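Local coordinates for protein with a SET domain within carboxy region (Cryptosporidium parvum, PDB 4LDG) that probably methylates histone H4 on a tail lysine (H4K20 activity), this chain being the carboxy-terminal part of a longer protein and containing its SET domain, at residues 226-231 with 246-251; 197-202 with 232-237; 139-144 with 151-156. All blocks are in the same frame, centred on the assembly; numbering follows the deposited sequence.

Contact 1. Residues 226-231 with 246-251; sequences KNPNII and VSKRDI
Ile231 and Val246 form an antiparallel hydrogen-bonded pair, with Ile231 N to Val246 O at 3.0 Å and Val246 N to Ile231 O at 2.9 Å, and next to it Ile230 faces Ser247 as a non-hydrogen-bonded pair. Beyond the strand ends a third bond, Lys248 N to Asn229 O at 2.9 Å, is straight at the hydrogen (175°), yet the donor stands above the carbonyl plane as the two chains begin to part. Ile231 and Val246 send their side chains to the same face, where Ile231 CG1 meets Val246 CG2 at 3.7 Å. On its other branch Ile231 CG2 lies 3.6 Å from Lys248 CG, the lysine chain passing across it at about a right angle. A bend at chi3 (60°) turns the end of Lys248 toward Pro228, whose carbonyl receives a hydrogen bond from a water that is only weakly held by the ammonium. Asn229 touches two residues of 246-251: its CB lies over one face of the Arg249 guanidinium, 3.6 Å from NH2, while Ile251 CD1 packs 3.7 Å from its CG. The polar atoms of the amide bond outside the two segments, OD1 accepting from Leu258 N and ND2 donating to Glu256 O, which fixes its rotation. Arg249 is held in turn by a salt bridge to Glu255 and by its own bond to Asp250 O. This is the open end of the beta hairpin formed by strands 230-237 and 240-247 of the SET domain, where the diverging chains take in the 255-258 segment.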
loop_
_atom_site.group_PDB
_atom_site.type_symbol
_atom_site.label_atom_id
_atom_site.label_comp_id
_atom_site.label_asym_id
_atom_site.label_seq_id
_atom_site.Cartn_x
_atom_site.Cartn_y
_atom_site.Cartn_z
ATOM N N LYS A 226 16.578 11.208 -1.214
ATOM C CA LYS A 226 17.462 11.025 -2.339
ATOM C C LYS A 226 17.052 9.839 -3.181
ATOM O O LYS A 226 17.212 9.865 -4.385
ATOM C CB LYS A 226 18.915 10.841 -1.855
ATOM C CG LYS A 226 19.901 10.620 -2.991
ATOM C CD LYS A 226 21.358 10.697 -2.555
ATOM C CE LYS A 226 22.279 10.666 -3.776
ATOM N NZ LYS A 226 23.700 10.889 -3.391
ATOM N N ASN A 227 16.555 8.778 -2.560
ATOM C CA ASN A 227 16.316 7.545 -3.318
ATOM C C ASN A 227 14.948 6.903 -3.133
ATOM O O ASN A 227 14.846 5.671 -3.067
ATOM C CB ASN A 227 17.399 6.540 -2.950
ATOM C CG ASN A 227 18.764 7.030 -3.308
ATOM O OD1 ASN A 227 19.031 7.310 -4.482
ATOM N ND2 ASN A 227 19.643 7.162 -2.307
ATOM N N PRO A 228 13.882 7.715 -3.083
ATOM C CA PRO A 228 12.580 7.072 -2.892
ATOM C C PRO A 228 12.212 6.272 -4.108
ATOM O O PRO A 228 12.641 6.612 -5.233
ATOM C CB PRO A 228 11.625 8.241 -2.715
ATOM C CG PRO A 228 12.259 9.352 -3.467
ATOM C CD PRO A 228 13.744 9.144 -3.417
ATOM N N ASN A 229 11.443 5.210 -3.897
ATOM C CA ASN A 229 10.966 4.451 -5.048
ATOM C C ASN A 229 9.462 4.299 -5.131
ATOM O O ASN A 229 8.989 3.631 -6.036
ATOM C CB ASN A 229 11.658 3.108 -5.137
ATOM C CG ASN A 229 11.493 2.277 -3.898
ATOM O OD1 ASN A 229 10.633 2.519 -3.059
ATOM N ND2 ASN A 229 12.323 1.252 -3.794
ATOM N N ILE A 230 8.736 4.933 -4.194
ATOM C CA ILE A 230 7.293 5.020 -4.245
ATOM C C ILE A 230 6.840 6.444 -3.959
ATOM O O ILE A 230 7.600 7.237 -3.431
ATOM C CB ILE A 230 6.627 4.075 -3.271
ATOM C CG1 ILE A 230 6.967 4.440 -1.828
ATOM C CG2 ILE A 230 7.057 2.647 -3.545
ATOM C CD1 ILE A 230 6.330 3.485 -0.837
ATOM N N ILE A 231 5.617 6.747 -4.379
ATOM C CA ILE A 231 4.954 8.017 -4.143
ATOM C C ILE A 231 3.506 7.759 -3.717
ATOM O O ILE A 231 2.993 6.668 -3.890
ATOM C CB ILE A 231 4.910 8.894 -5.401
ATOM C CG1 ILE A 231 4.238 8.170 -6.565
ATOM C CG2 ILE A 231 6.310 9.310 -5.804
ATOM C CD1 ILE A 231 3.999 9.084 -7.770
ATOM N N VAL A 246 2.103 4.044 -4.866
ATOM C CA VAL A 246 2.379 3.390 -6.144
ATOM C C VAL A 246 3.859 3.507 -6.425
ATOM O O VAL A 246 4.509 4.415 -5.939
ATOM C CB VAL A 246 1.572 3.993 -7.299
ATOM C CG1 VAL A 246 0.086 3.865 -7.019
ATOM C CG2 VAL A 246 1.911 5.441 -7.521
ATOM N N SER A 247 4.398 2.566 -7.186
ATOM C CA SER A 247 5.818 2.546 -7.478
ATOM C C SER A 247 6.181 3.604 -8.510
ATOM O O SER A 247 5.424 3.859 -9.429
ATOM C CB SER A 247 6.210 1.173 -8.004
ATOM O OG SER A 247 5.449 0.862 -9.166
ATOM N N LYS A 248 7.364 4.192 -8.372
ATOM C CA LYS A 248 7.846 5.180 -9.325
ATOM C C LYS A 248 8.561 4.524 -10.481
ATOM O O LYS A 248 8.837 5.160 -11.494
ATOM C CB LYS A 248 8.856 6.097 -8.674
ATOM C CG LYS A 248 8.360 6.813 -7.446
ATOM C CD LYS A 248 9.451 7.761 -6.971
ATOM C CE LYS A 248 9.788 8.766 -8.047
ATOM N NZ LYS A 248 10.381 9.931 -7.381
ATOM N N ARG A 249 8.892 3.254 -10.308
ATOM C CA ARG A 249 9.636 2.516 -11.300
ATOM C C ARG A 249 9.563 1.051 -10.926
ATOM O O ARG A 249 9.004 0.687 -9.899
ATOM C CB ARG A 249 11.092 2.996 -11.296
ATOM C CG ARG A 249 11.728 2.969 -9.925
ATOM C CD ARG A 249 13.241 2.913 -10.011
ATOM N NE ARG A 249 13.872 2.970 -8.691
ATOM C CZ ARG A 249 14.123 1.926 -7.891
ATOM N NH1 ARG A 249 13.818 0.678 -8.239
ATOM N NH2 ARG A 249 14.707 2.142 -6.719
ATOM N N ASP A 250 10.127 0.204 -11.757
ATOM C CA ASP A 250 10.283 -1.193 -11.408
ATOM C C ASP A 250 11.118 -1.288 -10.150
ATOM O O ASP A 250 12.198 -0.750 -10.098
ATOM C CB ASP A 250 10.947 -1.951 -12.565
ATOM C CG ASP A 250 10.001 -2.141 -13.781
ATOM O OD1 ASP A 250 8.872 -1.603 -13.792
ATOM O OD2 ASP A 250 10.391 -2.845 -14.738
ATOM N N ILE A 251 10.567 -1.922 -9.126
ATOM C CA ILE A 251 11.253 -2.220 -7.890
ATOM C C ILE A 251 11.525 -3.734 -7.928
ATOM O O ILE A 251 10.581 -4.526 -8.053
ATOM C CB ILE A 251 10.363 -1.885 -6.682
ATOM C CG1 ILE A 251 10.004 -0.400 -6.671
ATOM C CG2 ILE A 251 11.030 -2.247 -5.370
ATOM C CD1 ILE A 251 9.052 -0.033 -5.559
HETATM O O HOH W 1 13.406 8.500 -7.018
#

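Contact 2. Residues 197-202 with 232-237; sequences FKANDK and TKVLMI
Val234 presents its two methyls to different residues of strand 194-199: CG1 reaches Ala199 CB at 3.9 Å and CG2 reaches Phe197 CE1 at 4.0 Å. The valine holds CG1 anti to its backbone N (chi1 173°), which spreads the branches along the opposing strand so that each finds its own partner. The methyl approaches the Phe197 ring obliquely. Further along, Met236 is folded at both chi2 and chi3 (-60° and -67°). The double bend lays Met236 SD and CE against Asn200 CB, each 4.0 Å away, and the sulfur lies 4.5 Å from Ala199 CB, a long contact. Asn200 sits in the type I' turn from Ala199 to Lys202, closed by paired backbone bonds between its end residues, so the methionine packs against the tip of a tight hairpin. Ile267 near the modelled C terminus touches both Phe197 and Val234, and Met236 also leans on Tyr204. No hydrogen bond crosses between 197-202 and 232-237. Two separate sheets therefore meet here mainly through methyls, a ring and a thioether, with an asparagine at the rim; with 182 Å² buried between these segments, the contact is modest and held by van der Waals packing.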
loop_
_atom_site.group_PDB
_atom_site.type_symbol
_atom_site.label_atom_id
_atom_site.label_comp_id
_atom_site.label_asym_id
_atom_site.label_seq_id
_atom_site.Cartn_x
_atom_site.Cartn_y
_atom_site.Cartn_z
ATOM N N PHE A 197 -1.988 15.165 5.296
ATOM C CA PHE A 197 -2.099 15.472 3.870
ATOM C C PHE A 197 -3.348 16.306 3.571
ATOM O O PHE A 197 -4.275 16.421 4.395
ATOM C CB PHE A 197 -2.142 14.193 2.997
ATOM C CG PHE A 197 -3.332 13.297 3.255
ATOM C CD1 PHE A 197 -4.402 13.253 2.366
ATOM C CD2 PHE A 197 -3.372 12.479 4.372
ATOM C CE1 PHE A 197 -5.480 12.421 2.592
ATOM C CE2 PHE A 197 -4.457 11.665 4.629
ATOM C CZ PHE A 197 -5.514 11.628 3.727
ATOM N N LYS A 198 -3.349 16.899 2.385
ATOM C CA LYS A 198 -4.493 17.636 1.867
ATOM C C LYS A 198 -5.059 16.884 0.658
ATOM O O LYS A 198 -4.310 16.500 -0.248
ATOM C CB LYS A 198 -4.052 19.038 1.454
ATOM C CG LYS A 198 -5.202 19.995 1.141
ATOM C CD LYS A 198 -4.681 21.346 0.630
ATOM C CE LYS A 198 -5.502 22.531 1.144
ATOM N NZ LYS A 198 -5.192 22.883 2.569
ATOM N N ALA A 199 -6.371 16.655 0.656
ATOM C CA ALA A 199 -7.078 16.112 -0.522
ATOM C C ALA A 199 -8.482 16.708 -0.625
ATOM O O ALA A 199 -9.146 16.895 0.396
ATOM C CB ALA A 199 -7.181 14.592 -0.435
ATOM N N ASN A 200 -8.948 16.962 -1.851
ATOM C CA ASN A 200 -10.314 17.458 -2.067
ATOM C C ASN A 200 -10.512 18.776 -1.315
ATOM O O ASN A 200 -11.573 19.015 -0.749
ATOM C CB ASN A 200 -11.351 16.411 -1.598
ATOM C CG ASN A 200 -12.604 16.363 -2.483
ATOM O OD1 ASN A 200 -12.507 16.240 -3.705
ATOM N ND2 ASN A 200 -13.780 16.420 -1.862
ATOM N N ASP A 201 -9.456 19.594 -1.285
ATOM C CA ASP A 201 -9.432 20.900 -0.593
ATOM C C ASP A 201 -9.657 20.829 0.930
ATOM O O ASP A 201 -10.032 21.833 1.558
ATOM C CB ASP A 201 -10.423 21.891 -1.257
ATOM N N LYS A 202 -9.402 19.661 1.518
ATOM C CA LYS A 202 -9.557 19.458 2.964
ATOM C C LYS A 202 -8.284 18.846 3.583
ATOM O O LYS A 202 -7.565 18.109 2.923
ATOM C CB LYS A 202 -10.773 18.564 3.216
ATOM C CG LYS A 202 -11.152 18.355 4.672
ATOM C CD LYS A 202 -12.483 17.613 4.797
ATOM C CE LYS A 202 -13.056 17.673 6.215
ATOM N NZ LYS A 202 -12.085 17.295 7.293
ATOM N N THR A 232 2.838 8.779 -3.210
ATOM C CA THR A 232 1.456 8.622 -2.766
ATOM C C THR A 232 0.445 9.187 -3.756
ATOM O O THR A 232 0.753 10.028 -4.599
ATOM C CB THR A 232 1.237 9.271 -1.396
ATOM O OG1 THR A 232 1.808 10.575 -1.409
ATOM C CG2 THR A 232 1.892 8.444 -0.310
ATOM N N LYS A 233 -0.763 8.669 -3.649
ATOM C CA LYS A 233 -1.899 9.125 -4.405
ATOM C C LYS A 233 -3.096 8.989 -3.493
ATOM O O LYS A 233 -3.031 8.297 -2.488
ATOM C CB LYS A 233 -2.067 8.293 -5.679
ATOM C CG LYS A 233 -1.106 8.740 -6.748
ATOM C CD LYS A 233 -1.273 7.962 -8.034
ATOM C CE LYS A 233 -0.287 8.419 -9.122
ATOM N NZ LYS A 233 0.026 9.882 -9.126
ATOM N N VAL A 234 -4.165 9.692 -3.815
ATOM C CA VAL A 234 -5.400 9.613 -3.042
ATOM C C VAL A 234 -6.559 9.373 -4.003
ATOM O O VAL A 234 -6.582 9.948 -5.074
ATOM C CB VAL A 234 -5.675 10.891 -2.212
ATOM C CG1 VAL A 234 -7.056 10.826 -1.568
ATOM C CG2 VAL A 234 -4.647 11.047 -1.111
ATOM N N LEU A 235 -7.474 8.496 -3.610
ATOM C CA LEU A 235 -8.773 8.372 -4.239
ATOM C C LEU A 235 -9.829 8.677 -3.212
ATOM O O LEU A 235 -9.803 8.126 -2.100
ATOM C CB LEU A 235 -9.027 6.950 -4.743
ATOM C CG LEU A 235 -8.248 6.443 -5.963
ATOM C CD1 LEU A 235 -8.810 5.099 -6.408
ATOM C CD2 LEU A 235 -8.258 7.429 -7.125
ATOM N N MET A 236 -10.775 9.524 -3.599
ATOM C CA MET A 236 -11.960 9.741 -2.796
ATOM C C MET A 236 -12.926 8.635 -3.151
ATOM O O MET A 236 -13.311 8.530 -4.298
ATOM C CB MET A 236 -12.586 11.106 -3.096
ATOM C CG MET A 236 -11.632 12.266 -2.875
ATOM S SD MET A 236 -11.010 12.412 -1.184
ATOM C CE MET A 236 -12.527 12.848 -0.338
ATOM N N ILE A 237 -13.270 7.801 -2.172
ATOM C CA ILE A 237 -14.172 6.683 -2.359
ATOM C C ILE A 237 -15.206 6.788 -1.271
ATOM O O ILE A 237 -14.859 6.826 -0.097
ATOM C CB ILE A 237 -13.454 5.343 -2.244
ATOM C CG1 ILE A 237 -12.561 5.157 -3.453
ATOM C CG2 ILE A 237 -14.467 4.205 -2.146
ATOM C CD1 ILE A 237 -11.588 4.014 -3.336
#

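Contact 3. Residues 139-144 with 151-156; sequences CTLIKK and CVIAGS
A two-stranded antiparallel beta hairpin, strands 140-143 and 151-154, is formed here, with Leu141 facing Ile153 and Lys143 facing Cys151 as hydrogen-bonded pairs. Ile153 N to Leu141 O at 2.8 Å and Cys151 N to Lys143 O at 2.7 Å are two of the four bonds in these pairs. A fifth runs from Gly155 N to Cys139 O, 2.8 Å long, with the donor well above the carbonyl plane where the chains leave regular pairing. On the face bearing Leu141, Lys143, Cys151 and Ile153, the isoleucine sets CG1 between its backbone N and carbonyl carbon (chi1 58°), bringing it 3.8 Å from Leu141 CB. Its CD1 then lies 3.7 Å from Lys143 CD, the lysine chain crossing it at nearly a right angle, and Lys143 CB rests 3.7 Å from Cys151 SG. At the other end Cys139 SG lies 3.8 Å from Gly155 CA, against a residue with no side chain to intervene. Ile142, on the reverse face, packs on Leu19 and Leu23 of helix 15-36, and Cys139 touches Leu27. Five backbone bonds thus join the segments, while Val152 and Ala154 pair outward with the 254-257 region; aliphatic carbon and cysteine sulfur make the side-chain contacts, the lysine contributing its methylenes.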
loop_
_atom_site.group_PDB
_atom_site.type_symbol
_atom_site.label_atom_id
_atom_site.label_comp_id
_atom_site.label_asym_id
_atom_site.label_seq_id
_atom_site.Cartn_x
_atom_site.Cartn_y
_atom_site.Cartn_z
ATOM N N CYS A 139 3.248 -7.681 -3.328
ATOM C CA CYS A 139 3.793 -8.639 -2.363
ATOM C C CYS A 139 4.984 -7.947 -1.678
ATOM O O CYS A 139 5.950 -7.535 -2.339
ATOM C CB CYS A 139 4.201 -9.906 -3.108
ATOM S SG CYS A 139 5.107 -11.138 -2.152
ATOM N N THR A 140 4.852 -7.713 -0.380
ATOM C CA THR A 140 5.942 -7.168 0.426
ATOM C C THR A 140 6.306 -8.078 1.605
ATOM O O THR A 140 5.549 -8.979 1.960
ATOM C CB THR A 140 5.567 -5.813 1.032
ATOM O OG1 THR A 140 4.521 -5.999 1.980
ATOM C CG2 THR A 140 5.137 -4.830 -0.035
ATOM N N LEU A 141 7.471 -7.814 2.203
ATOM C CA LEU A 141 7.904 -8.463 3.446
ATOM C C LEU A 141 8.566 -7.467 4.389
ATOM O O LEU A 141 9.121 -6.449 3.944
ATOM C CB LEU A 141 8.902 -9.571 3.133
ATOM C CG LEU A 141 8.348 -10.625 2.194
ATOM C CD1 LEU A 141 9.476 -11.506 1.722
ATOM C CD2 LEU A 141 7.281 -11.446 2.899
ATOM N N ILE A 142 8.512 -7.771 5.681
ATOM C CA ILE A 142 9.223 -7.008 6.705
ATOM C C ILE A 142 10.539 -7.702 7.087
ATOM O O ILE A 142 10.574 -8.907 7.287
ATOM C CB ILE A 142 8.406 -6.915 7.999
ATOM C CG1 ILE A 142 7.096 -6.189 7.766
ATOM C CG2 ILE A 142 9.195 -6.190 9.092
ATOM C CD1 ILE A 142 6.189 -6.281 8.979
ATOM N N LYS A 143 11.612 -6.928 7.197
ATOM C CA LYS A 143 12.887 -7.413 7.720
ATOM C C LYS A 143 13.269 -6.582 8.930
ATOM O O LYS A 143 13.098 -5.359 8.917
ATOM C CB LYS A 143 13.989 -7.249 6.691
ATOM C CG LYS A 143 13.856 -8.139 5.483
ATOM C CD LYS A 143 14.919 -7.793 4.447
ATOM C CE LYS A 143 16.294 -8.355 4.789
ATOM N NZ LYS A 143 17.303 -7.981 3.757
ATOM N N LYS A 144 13.761 -7.251 9.971
ATOM C CA LYS A 144 14.412 -6.591 11.105
ATOM C C LYS A 144 15.911 -6.761 10.909
ATOM O O LYS A 144 16.347 -7.500 10.031
ATOM C CB LYS A 144 13.960 -7.185 12.447
ATOM N N CYS A 151 12.393 -2.840 8.199
ATOM C CA CYS A 151 12.154 -2.277 6.878
ATOM C C CYS A 151 11.194 -3.117 6.034
ATOM O O CYS A 151 10.838 -4.217 6.402
ATOM C CB CYS A 151 13.469 -2.069 6.143
ATOM S SG CYS A 151 14.247 -3.625 5.773
ATOM N N VAL A 152 10.756 -2.556 4.907
ATOM C CA VAL A 152 9.778 -3.188 4.050
ATOM C C VAL A 152 10.459 -3.386 2.709
ATOM O O VAL A 152 11.038 -2.455 2.141
ATOM C CB VAL A 152 8.503 -2.322 3.926
ATOM C CG1 VAL A 152 7.466 -3.010 3.071
ATOM C CG2 VAL A 152 7.915 -2.048 5.309
ATOM N N ILE A 153 10.418 -4.617 2.221
ATOM C CA ILE A 153 11.031 -4.956 0.961
ATOM C C ILE A 153 10.005 -5.542 0.016
ATOM O O ILE A 153 8.959 -6.076 0.447
ATOM C CB ILE A 153 12.159 -5.997 1.135
ATOM C CG1 ILE A 153 11.633 -7.278 1.804
ATOM C CG2 ILE A 153 13.328 -5.423 1.938
ATOM C CD1 ILE A 153 12.570 -8.481 1.679
ATOM N N ALA A 154 10.329 -5.471 -1.275
ATOM C CA ALA A 154 9.537 -6.120 -2.297
ATOM C C ALA A 154 9.749 -7.628 -2.190
ATOM O O ALA A 154 10.885 -8.075 -2.155
ATOM C CB ALA A 154 9.952 -5.632 -3.672
ATOM N N GLY A 155 8.655 -8.387 -2.117
ATOM C CA GLY A 155 8.681 -9.838 -2.128
ATOM C C GLY A 155 8.767 -10.408 -3.526
ATOM O O GLY A 155 9.087 -11.580 -3.701
ATOM N N SER A 156 8.476 -9.586 -4.523
ATOM C CA SER A 156 8.693 -9.947 -5.931
ATOM C C SER A 156 8.675 -8.658 -6.729
ATOM O O SER A 156 8.475 -7.578 -6.158
ATOM C CB SER A 156 7.611 -10.889 -6.429
ATOM O OG SER A 156 6.365 -10.250 -6.278
HETATM O O HOH W 2 4.376 -7.430 -6.179
#

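In the fold
From the N terminus, contact 3 comes first and closes a six-residue loop, and its hairpin packs on helix 15-36. Contacts 1 and 2 follow and cross along the chain: contact 2 spans the 29 residues between 202 and 232, and contact 1, opening inside that span, the 14 between 231 and 246, mostly strand. Contact 1 pairs the base of the hairpin 230-237/240-247, whereas contact 2 uses the far part of strand 230-237 to bring that sheet against the one containing strand 194-199. They touch where Val246 CG2 packs on Lys233 CE. Contact 1 also meets contact 3, through Ile251 CG2 on Ala154 CB, so it lies between the other two, whose nearest atoms are about 13 Å apart.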